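PDB 1MJH: universal stress protein MJ0577 from Methanocaldococcus jannaschii, which binds ATP, with one manganese ion per subunit, in a homodimer of the universal stress protein family; its cellular role is not settled. Local coordinates for residues 9-14 and 110-115; 127-130 and 136-139; 27-32 and 95-100. One frame throughout, in Å; residues are numbered along the deposited sequence.

Overall arrangement
Interactions 1 and 2 both touch the same ATP, interaction 1 at the adenine and ribose, interaction 2 at the ribose and phosphates. Interaction 1 is core: strand 7-11 of the parallel sheet meets helix 108-118 through wholly apolar side chains that also reach the adenine. Interaction 2 folds the long loop between strand 123-127 and helix 141-149 upon itself, chiefly through one histidine hydrogen bond to a backbone carbonyl, and against the second subunit. Interaction 3, away from the nucleotide and partly exposed, joins two loops that lead into strands 35-43 and 98-106 by laying a lysine chain over a phenylalanine. Interactions 1 and 3 thus reach the same sheet, whereas 2 and 3 lie about 27 Å apart between centres.

Interaction 1: residues 9-14 and 110-115; sequences LYPTDF and EEIVKI. With ATP (adenosine-5'-triphosphate), chain F.
Leu-9 and Pro-11, alternate residues of strand 7-11, pack against Ile-112 and Ile-115, one turn apart on helix 108-118. The short strand and helix segments run nearly antiparallel (168°). Ile-112 holds the tight centre. Its CG2 branch, anti to the backbone N, meets Leu-9 CD2 at 3.7 Å, and Leu-9 CD2 also lies 3.5 Å from Ile-112 O. The other branch extends through CG1 so that CD1 reaches Pro-11 CB at 3.7 Å, the two side chains crossing at about a right angle. Ile-115 is the looser part, its CG2 only 4.3 Å from Leu-9 CD1. The far side of the helix turns exposed charged residues such as Glu-110 and Lys-114 to solvent, while Val-142 and Val-146 of helix 141-149 extend the apolar surroundings of Ile-112.

The tight end continues into the nucleotide. Pro-11 CB lies 3.4 Å from ATP N3, and Ile-112 CD1 sits over one adenine face, 3.9 Å from N3. Over the opposite face comes Asp-13 CB, 3.5 Å from ATP C5. The ribose is gripped from the backbone, ATP O2' donating to Pro-11 O at 2.7 Å. Such an adenosine pocket, at the C-terminal end of a central parallel strand beside a helix that packs on the sheet, is typical of the Rossmann-like alpha/beta fold of ATP-binding universal stress proteins.

Interaction 2: residues 127-130 and 136-139; sequences GSHG and EILL. With ATP (adenosine-5'-triphosphate), chain F.
His-129 reaches across to the backbone of Ile-137, and its ring is held at both nitrogens. NE2 donates to Ile-137 O at 2.8 Å, with an N-H...O angle of 154°. The acceptor lies close to the ring plane, but the donor stands 45° out of the carbonyl plane, so the bond misses the lone pairs of that oxygen. At the other nitrogen, ND1 pairs with Ser-128 OG at 2.7 Å, also in the ring plane. Two in-plane bonds from ND1 and NE2 fix the rotation of the imidazole, and CE1 between them comes within 3.3 Å of Leu-138 O. A weak bond from Arg-159 N gives Ser-128 OG a second partner.

These segments belong to the glycine-rich motif of ATP-binding universal stress proteins, two glycines separated by two residues and then, nine residues on, a glycine followed by serine or threonine: Gly-127 and Gly-130 open it and Gly-140 with Ser-141 close it. His-129 O accepts a hydrogen bond from ATP O3' at 2.8 Å, while Gly-127 N donates to ATP O2' at 3.3 Å. Gly-130 N makes a weak bond to ATP O1B. At either glycine a side chain would run into the nucleotide, its CB landing about 2.5 Å from ATP O3' at Gly-127 and from ATP O5' at Gly-130.

Leu-139 adds a van der Waals contact. With CG anti to the backbone N (chi1 178°), its CD1 turns back to Ser-128 O at 3.7 Å. Ile-147 of the second subunit packs on the same leucine, and Lys-148 of that subunit on Leu-138.

Interaction 3: residues 27-32 and 95-100; sequences AFKTLK and VGFKVK
This is a CH-pi contact between a lysine chain and a phenylalanine ring at one end of the alpha/beta fold: Lys-29, in the loop from helix 16-27 to strand 35-43, meets the turn from helix 66-95 into strand 98-106, where Gly-96 ends the helix in a Schellman motif. Lys-29 CD stands over the centre of the Phe-97 ring, 3.9 Å from the centroid and 11° off the ring normal, as the two side chains slide past each other in opposite directions. The buried ring also packs on Leu-92, Val-36 and Ile-8, which tie it to helix 66-95 and to two strands of the sheet.

Before and beyond CD, the chain runs along the turn: CG touches Val-95 O at 3.6 Å, and CE lies 3.6 Å from Gly-96 C. The positive phi of Gly-96 suits a residue without a side chain, and a CB there would come a tight 3.1 Å from Lys-29 CE.

Bends at chi2 (57°) and chi4 (71°) curl the lysine back to its own loop, leaving NZ 6.0 Å from the Phe-97 centroid, too far for more than a weak cation-pi attraction. The ammonium instead donates to Thr-30 O and forms a salt bridge with Glu-34. An alanine here would remove the chain above Phe-97 and would probably leave that ring face less covered, with Thr-30 O and Glu-34 deprived of their shared cation.

The same loop closes as an ST turn, Lys-32 N donating to Thr-30 OG1 at 2.9 Å, and Lys-29 NZ also donates to Lys-32 O at 2.8 Å, almost in line with the C=O bond.

Interaction 1: residues 9-14 and 110-115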
loop_
_atom_site.group_PDB
_atom_site.type_symbol
_atom_site.label_atom_id
_atom_site.label_comp_id
_atom_site.label_asym_id
_atom_site.label_seq_id
_atom_site.Cartn_x
_atom_site.Cartn_y
_atom_site.Cartn_z
ATOM N N LEU B 9 6.918 -2.113 9.452
ATOM C CA LEU B 9 7.889 -1.009 9.380
ATOM C C LEU B 9 7.071 0.275 9.244
ATOM O O LEU B 9 6.257 0.344 8.311
ATOM C CB LEU B 9 8.878 -1.054 8.210
ATOM C CG LEU B 9 9.825 0.138 7.999
ATOM C CD1 LEU B 9 10.736 0.328 9.238
ATOM C CD2 LEU B 9 10.724 -0.012 6.774
ATOM N N TYR B 10 7.274 1.268 10.125
ATOM C CA TYR B 10 6.539 2.511 10.031
ATOM C C TYR B 10 7.573 3.629 9.989
ATOM O O TYR B 10 8.171 4.000 11.022
ATOM C CB TYR B 10 5.600 2.721 11.252
ATOM C CG TYR B 10 5.055 4.117 11.375
ATOM C CD1 TYR B 10 4.449 4.734 10.270
ATOM C CD2 TYR B 10 5.128 4.831 12.566
ATOM C CE1 TYR B 10 3.935 6.013 10.370
ATOM C CE2 TYR B 10 4.613 6.116 12.663
ATOM C CZ TYR B 10 4.031 6.692 11.571
ATOM O OH TYR B 10 3.516 7.986 11.629
ATOM N N PRO B 11 7.934 4.058 8.800
ATOM C CA PRO B 11 8.901 5.132 8.620
ATOM C C PRO B 11 8.152 6.468 8.685
ATOM O O PRO B 11 7.157 6.648 7.991
ATOM C CB PRO B 11 9.428 4.900 7.208
ATOM C CG PRO B 11 8.332 4.193 6.450
ATOM C CD PRO B 11 7.438 3.560 7.485
ATOM N N THR B 12 8.623 7.351 9.563
ATOM C CA THR B 12 7.935 8.636 9.692
ATOM C C THR B 12 8.880 9.806 9.532
ATOM O O THR B 12 10.034 9.734 9.980
ATOM C CB THR B 12 7.243 8.725 11.091
ATOM O OG1 THR B 12 6.668 10.036 11.149
ATOM C CG2 THR B 12 8.228 8.604 12.240
ATOM N N ASP B 13 8.429 10.864 8.867
ATOM C CA ASP B 13 9.146 12.116 8.749
ATOM C C ASP B 13 8.458 13.183 9.597
ATOM O O ASP B 13 8.760 14.371 9.465
ATOM C CB ASP B 13 9.161 12.564 7.255
ATOM C CG ASP B 13 7.753 12.663 6.691
ATOM O OD1 ASP B 13 6.782 12.372 7.439
ATOM O OD2 ASP B 13 7.580 12.971 5.482
ATOM N N PHE B 14 7.579 12.755 10.492
ATOM C CA PHE B 14 6.828 13.648 11.396
ATOM C C PHE B 14 5.904 14.586 10.646
ATOM O O PHE B 14 5.443 15.604 11.231
ATOM C CB PHE B 14 7.712 14.413 12.405
ATOM C CG PHE B 14 8.798 13.514 12.968
ATOM C CD1 PHE B 14 8.464 12.375 13.664
ATOM C CD2 PHE B 14 10.133 13.789 12.734
ATOM C CE1 PHE B 14 9.419 11.499 14.173
ATOM C CE2 PHE B 14 11.118 12.930 13.216
ATOM C CZ PHE B 14 10.732 11.805 13.934
ATOM N N GLU B 110 16.463 4.881 0.576
ATOM C CA GLU B 110 17.399 3.733 0.652
ATOM C C GLU B 110 17.414 3.071 1.996
ATOM O O GLU B 110 17.423 1.848 2.083
ATOM C CB GLU B 110 18.810 4.220 0.255
ATOM C CG GLU B 110 18.890 4.708 -1.177
ATOM C CD GLU B 110 20.278 4.929 -1.741
ATOM O OE1 GLU B 110 21.267 4.965 -0.985
ATOM O OE2 GLU B 110 20.424 5.083 -2.974
ATOM N N GLU B 111 17.362 3.862 3.096
ATOM C CA GLU B 111 17.344 3.272 4.409
ATOM C C GLU B 111 16.055 2.553 4.710
ATOM O O GLU B 111 16.039 1.533 5.423
ATOM C CB GLU B 111 17.614 4.341 5.507
ATOM C CG GLU B 111 19.012 4.950 5.382
ATOM C CD GLU B 111 20.057 3.967 5.897
ATOM O OE1 GLU B 111 19.765 3.016 6.629
ATOM O OE2 GLU B 111 21.213 4.223 5.499
ATOM N N ILE B 112 14.904 3.081 4.219
ATOM C CA ILE B 112 13.644 2.364 4.472
ATOM C C ILE B 112 13.669 0.995 3.827
ATOM O O ILE B 112 13.291 0.000 4.424
ATOM C CB ILE B 112 12.466 3.213 3.965
ATOM C CG1 ILE B 112 12.407 4.514 4.786
ATOM C CG2 ILE B 112 11.138 2.443 4.023
ATOM C CD1 ILE B 112 11.444 5.568 4.158
ATOM N N VAL B 113 14.174 0.971 2.558
ATOM C CA VAL B 113 14.233 -0.321 1.858
ATOM C C VAL B 113 15.189 -1.286 2.562
ATOM O O VAL B 113 14.861 -2.453 2.738
ATOM C CB VAL B 113 14.673 -0.082 0.407
ATOM C CG1 VAL B 113 14.955 -1.398 -0.329
ATOM C CG2 VAL B 113 13.531 0.653 -0.343
ATOM N N LYS B 114 16.343 -0.785 2.968
ATOM C CA LYS B 114 17.350 -1.639 3.613
ATOM C C LYS B 114 16.863 -2.212 4.934
ATOM O O LYS B 114 17.018 -3.398 5.258
ATOM C CB LYS B 114 18.631 -0.814 3.769
ATOM C CG LYS B 114 19.640 -1.384 4.734
ATOM C CD LYS B 114 20.908 -0.521 4.750
ATOM C CE LYS B 114 21.556 -0.682 6.123
ATOM N NZ LYS B 114 22.748 0.193 6.294
ATOM N N ILE B 115 16.268 -1.339 5.762
ATOM C CA ILE B 115 15.809 -1.727 7.078
ATOM C C ILE B 115 14.582 -2.592 6.997
ATOM O O ILE B 115 14.442 -3.564 7.734
ATOM C CB ILE B 115 15.628 -0.462 7.965
ATOM C CG1 ILE B 115 17.017 0.102 8.327
ATOM C CG2 ILE B 115 14.848 -0.862 9.218
ATOM C CD1 ILE B 115 16.953 1.463 9.008
HETATM P PG ATP F . 9.342 14.846 -1.496
HETATM O O1G ATP F . 9.511 13.971 -2.689
HETATM O O2G ATP F . 10.225 14.400 -0.470
HETATM O O3G ATP F . 9.535 16.272 -1.798
HETATM P PB ATP F . 6.955 14.559 0.216
HETATM O O1B ATP F . 5.660 15.235 0.056
HETATM O O2B ATP F . 7.696 15.122 1.349
HETATM O O3B ATP F . 7.767 14.637 -1.130
HETATM P PA ATP F . 7.597 11.736 0.928
HETATM O O1A ATP F . 7.715 10.836 -0.193
HETATM O O2A ATP F . 8.795 12.197 1.542
HETATM O O3A ATP F . 6.676 13.004 0.436
HETATM O "O5'" ATP F . 6.713 11.260 2.144
HETATM C "C5'" ATP F . 6.023 9.992 1.999
HETATM C "C4'" ATP F . 6.193 9.183 3.271
HETATM O "O4'" ATP F . 7.604 8.729 3.316
HETATM C "C3'" ATP F . 6.015 9.911 4.594
HETATM O "O3'" ATP F . 4.639 10.060 4.972
HETATM C "C2'" ATP F . 6.819 8.980 5.535
HETATM O "O2'" ATP F . 6.013 7.827 5.852
HETATM C "C1'" ATP F . 8.021 8.610 4.628
HETATM N N9 ATP F . 9.200 9.434 4.858
HETATM C C8 ATP F . 9.623 10.530 4.191
HETATM N N7 ATP F . 10.786 10.995 4.606
HETATM C C5 ATP F . 11.111 10.211 5.609
HETATM C C6 ATP F . 12.225 10.224 6.432
HETATM N N6 ATP F . 13.170 11.154 6.293
HETATM N N1 ATP F . 12.289 9.284 7.370
HETATM C C2 ATP F . 11.320 8.319 7.493
HETATM N N3 ATP F . 10.211 8.220 6.738
HETATM C C4 ATP F . 10.195 9.235 5.845
#

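Interaction 2: residues 127-130 and 136-139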
loop_
_atom_site.group_PDB
_atom_site.type_symbol
_atom_site.label_atom_id
_atom_site.label_comp_id
_atom_site.label_asym_id
_atom_site.label_seq_id
_atom_site.Cartn_x
_atom_site.Cartn_y
_atom_site.Cartn_z
ATOM N N GLY B 127 3.036 7.252 4.620
ATOM C CA GLY B 127 2.125 8.202 3.954
ATOM C C GLY B 127 2.422 8.281 2.467
ATOM O O GLY B 127 3.488 7.894 1.977
ATOM N N SER B 128 1.433 8.836 1.713
ATOM C CA SER B 128 1.662 9.120 0.297
ATOM C C SER B 128 2.547 10.355 0.098
ATOM O O SER B 128 3.205 10.514 -0.945
ATOM C CB SER B 128 0.340 9.366 -0.420
ATOM O OG SER B 128 -0.310 10.512 0.142
ATOM N N HIS B 129 2.529 11.279 1.071
ATOM C CA HIS B 129 3.258 12.542 1.015
ATOM C C HIS B 129 3.834 12.823 2.400
ATOM O O HIS B 129 3.656 12.025 3.304
ATOM C CB HIS B 129 2.309 13.736 0.638
ATOM C CG HIS B 129 1.698 13.608 -0.734
ATOM N ND1 HIS B 129 0.706 12.727 -1.098
ATOM C CD2 HIS B 129 1.997 14.323 -1.863
ATOM C CE1 HIS B 129 0.428 12.884 -2.379
ATOM N NE2 HIS B 129 1.209 13.864 -2.888
ATOM N N GLY B 130 4.610 13.900 2.472
ATOM C CA GLY B 130 5.442 14.104 3.645
ATOM C C GLY B 130 5.622 15.580 3.940
ATOM O O GLY B 130 4.606 16.277 3.876
ATOM N N GLU B 136 0.529 19.837 -6.448
ATOM C CA GLU B 136 0.609 19.281 -7.783
ATOM C C GLU B 136 1.288 17.913 -7.794
ATOM O O GLU B 136 1.164 17.249 -8.805
ATOM C CB GLU B 136 1.357 20.211 -8.768
ATOM C CG GLU B 136 2.799 20.436 -8.318
ATOM C CD GLU B 136 3.549 21.461 -9.148
ATOM O OE1 GLU B 136 3.610 21.247 -10.373
ATOM O OE2 GLU B 136 4.069 22.437 -8.564
ATOM N N ILE B 137 2.001 17.564 -6.722
ATOM C CA ILE B 137 2.704 16.280 -6.697
ATOM C C ILE B 137 1.705 15.225 -6.175
ATOM O O ILE B 137 1.102 15.466 -5.134
ATOM C CB ILE B 137 3.935 16.347 -5.781
ATOM C CG1 ILE B 137 5.045 17.261 -6.293
ATOM C CG2 ILE B 137 4.481 14.926 -5.497
ATOM C CD1 ILE B 137 5.732 16.781 -7.569
ATOM N N LEU B 138 1.518 14.164 -6.982
ATOM C CA LEU B 138 0.507 13.168 -6.596
ATOM C C LEU B 138 1.052 11.956 -5.850
ATOM O O LEU B 138 0.247 11.229 -5.236
ATOM C CB LEU B 138 -0.285 12.659 -7.837
ATOM C CG LEU B 138 -0.814 13.847 -8.678
ATOM C CD1 LEU B 138 -1.583 13.269 -9.888
ATOM C CD2 LEU B 138 -1.794 14.708 -7.877
ATOM N N LEU B 139 2.374 11.919 -5.685
ATOM C CA LEU B 139 2.952 10.840 -4.849
ATOM C C LEU B 139 4.374 11.301 -4.524
ATOM O O LEU B 139 5.116 11.680 -5.441
ATOM C CB LEU B 139 3.006 9.536 -5.619
ATOM C CG LEU B 139 3.632 8.343 -4.862
ATOM C CD1 LEU B 139 2.812 7.968 -3.634
ATOM C CD2 LEU B 139 3.646 7.174 -5.831
HETATM P PG ATP F . 9.342 14.846 -1.496
HETATM O O1G ATP F . 9.511 13.971 -2.689
HETATM O O2G ATP F . 10.225 14.400 -0.470
HETATM O O3G ATP F . 9.535 16.272 -1.798
HETATM P PB ATP F . 6.955 14.559 0.216
HETATM O O1B ATP F . 5.660 15.235 0.056
HETATM O O2B ATP F . 7.696 15.122 1.349
HETATM O O3B ATP F . 7.767 14.637 -1.130
HETATM P PA ATP F . 7.597 11.736 0.928
HETATM O O1A ATP F . 7.715 10.836 -0.193
HETATM O O2A ATP F . 8.795 12.197 1.542
HETATM O O3A ATP F . 6.676 13.004 0.436
HETATM O "O5'" ATP F . 6.713 11.260 2.144
HETATM C "C5'" ATP F . 6.023 9.992 1.999
HETATM C "C4'" ATP F . 6.193 9.183 3.271
HETATM O "O4'" ATP F . 7.604 8.729 3.316
HETATM C "C3'" ATP F . 6.015 9.911 4.594
HETATM O "O3'" ATP F . 4.639 10.060 4.972
HETATM C "C2'" ATP F . 6.819 8.980 5.535
HETATM O "O2'" ATP F . 6.013 7.827 5.852
HETATM C "C1'" ATP F . 8.021 8.610 4.628
HETATM N N9 ATP F . 9.200 9.434 4.858
HETATM C C8 ATP F . 9.623 10.530 4.191
HETATM N N7 ATP F . 10.786 10.995 4.606
HETATM C C5 ATP F . 11.111 10.211 5.609
HETATM C C6 ATP F . 12.225 10.224 6.432
HETATM N N6 ATP F . 13.170 11.154 6.293
HETATM N N1 ATP F . 12.289 9.284 7.370
HETATM C C2 ATP F . 11.320 8.319 7.493
HETATM N N3 ATP F . 10.211 8.220 6.738
HETATM C C4 ATP F . 10.195 9.235 5.845
#

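Interaction 3: residues 27-32 and 95-100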
loop_
_atom_site.group_PDB
_atom_site.type_symbol
_atom_site.label_atom_id
_atom_site.label_comp_id
_atom_site.label_asym_id
_atom_site.label_seq_id
_atom_site.Cartn_x
_atom_site.Cartn_y
_atom_site.Cartn_z
ATOM N N ALA B 27 -4.422 0.432 13.649
ATOM C CA ALA B 27 -5.478 -0.473 13.242
ATOM C C ALA B 27 -5.051 -1.884 12.959
ATOM O O ALA B 27 -5.884 -2.813 12.937
ATOM C CB ALA B 27 -6.254 0.156 12.060
ATOM N N PHE B 28 -3.750 -2.097 12.691
ATOM C CA PHE B 28 -3.253 -3.453 12.452
ATOM C C PHE B 28 -3.136 -4.240 13.763
ATOM O O PHE B 28 -2.797 -5.400 13.675
ATOM C CB PHE B 28 -1.914 -3.395 11.727
ATOM C CG PHE B 28 -2.019 -3.423 10.234
ATOM C CD1 PHE B 28 -2.663 -2.418 9.545
ATOM C CD2 PHE B 28 -1.508 -4.483 9.488
ATOM C CE1 PHE B 28 -2.776 -2.436 8.171
ATOM C CE2 PHE B 28 -1.631 -4.505 8.120
ATOM C CZ PHE B 28 -2.272 -3.490 7.448
ATOM N N LYS B 29 -3.284 -3.614 14.930
ATOM C CA LYS B 29 -3.196 -4.382 16.184
ATOM C C LYS B 29 -4.330 -5.395 16.338
ATOM O O LYS B 29 -5.470 -4.999 16.118
ATOM C CB LYS B 29 -3.321 -3.419 17.392
ATOM C CG LYS B 29 -2.857 -4.048 18.710
ATOM C CD LYS B 29 -1.420 -4.522 18.580
ATOM C CE LYS B 29 -0.895 -5.337 19.748
ATOM N NZ LYS B 29 -1.496 -6.693 19.817
ATOM N N THR B 30 -4.077 -6.643 16.700
ATOM C CA THR B 30 -5.083 -7.616 17.079
ATOM C C THR B 30 -4.799 -8.083 18.517
ATOM O O THR B 30 -4.027 -7.428 19.216
ATOM C CB THR B 30 -5.092 -8.894 16.223
ATOM O OG1 THR B 30 -3.876 -9.629 16.475
ATOM C CG2 THR B 30 -5.092 -8.576 14.737
ATOM N N LEU B 31 -5.251 -9.283 18.883
ATOM C CA LEU B 31 -4.972 -9.863 20.185
ATOM C C LEU B 31 -3.610 -10.558 20.205
ATOM O O LEU B 31 -3.116 -10.939 21.278
ATOM C CB LEU B 31 -6.020 -10.926 20.572
ATOM C CG LEU B 31 -7.464 -10.421 20.626
ATOM C CD1 LEU B 31 -8.482 -11.545 20.728
ATOM C CD2 LEU B 31 -7.605 -9.447 21.790
ATOM N N LYS B 32 -3.035 -10.785 19.030
ATOM C CA LYS B 32 -1.777 -11.515 18.940
ATOM C C LYS B 32 -0.625 -10.595 19.282
ATOM O O LYS B 32 -0.877 -9.416 19.514
ATOM C CB LYS B 32 -1.573 -12.130 17.551
ATOM C CG LYS B 32 -2.554 -13.264 17.276
ATOM C CD LYS B 32 -2.040 -14.192 16.187
ATOM C CE LYS B 32 -2.879 -15.459 16.118
ATOM N NZ LYS B 32 -2.333 -16.416 15.112
ATOM N N VAL B 95 -0.965 0.681 22.896
ATOM C CA VAL B 95 -1.912 -0.217 22.254
ATOM C C VAL B 95 -1.442 -1.666 22.258
ATOM O O VAL B 95 -2.235 -2.539 21.888
ATOM C CB VAL B 95 -2.349 0.287 20.877
ATOM C CG1 VAL B 95 -2.981 1.661 21.084
ATOM C CG2 VAL B 95 -1.219 0.389 19.891
ATOM N N GLY B 96 -0.242 -1.930 22.752
ATOM C CA GLY B 96 0.158 -3.327 22.946
ATOM C C GLY B 96 1.336 -3.709 22.073
ATOM O O GLY B 96 1.813 -4.829 22.181
ATOM N N PHE B 97 1.824 -2.827 21.205
ATOM C CA PHE B 97 2.953 -3.231 20.368
ATOM C C PHE B 97 4.267 -3.245 21.148
ATOM O O PHE B 97 4.540 -2.391 21.985
ATOM C CB PHE B 97 3.197 -2.277 19.185
ATOM C CG PHE B 97 2.204 -2.289 18.064
ATOM C CD1 PHE B 97 2.158 -3.308 17.168
ATOM C CD2 PHE B 97 1.347 -1.197 17.911
ATOM C CE1 PHE B 97 1.276 -3.327 16.081
ATOM C CE2 PHE B 97 0.445 -1.208 16.857
ATOM C CZ PHE B 97 0.422 -2.244 15.960
ATOM N N LYS B 98 5.184 -4.086 20.619
ATOM C CA LYS B 98 6.594 -3.960 20.998
ATOM C C LYS B 98 7.179 -2.999 19.973
ATOM O O LYS B 98 6.893 -3.187 18.780
ATOM C CB LYS B 98 7.343 -5.292 20.913
ATOM C CG LYS B 98 8.810 -5.263 21.301
ATOM C CD LYS B 98 9.385 -6.650 20.959
ATOM C CE LYS B 98 10.835 -6.802 21.374
ATOM N NZ LYS B 98 11.327 -8.184 21.077
ATOM N N VAL B 99 7.980 -2.027 20.364
ATOM C CA VAL B 99 8.497 -1.056 19.414
ATOM C C VAL B 99 10.013 -0.956 19.437
ATOM O O VAL B 99 10.626 -0.728 20.497
ATOM C CB VAL B 99 7.940 0.367 19.747
ATOM C CG1 VAL B 99 8.534 1.387 18.763
ATOM C CG2 VAL B 99 6.428 0.404 19.844
ATOM N N LYS B 100 10.598 -1.099 18.248
ATOM C CA LYS B 100 12.020 -0.892 18.087
ATOM C C LYS B 100 12.203 0.439 17.362
ATOM O O LYS B 100 11.939 0.536 16.150
ATOM C CB LYS B 100 12.679 -1.971 17.236
ATOM C CG LYS B 100 14.183 -1.746 17.056
ATOM C CD LYS B 100 14.886 -2.905 16.346
ATOM C CE LYS B 100 16.363 -2.609 16.142
ATOM N NZ LYS B 100 17.077 -3.726 15.432
#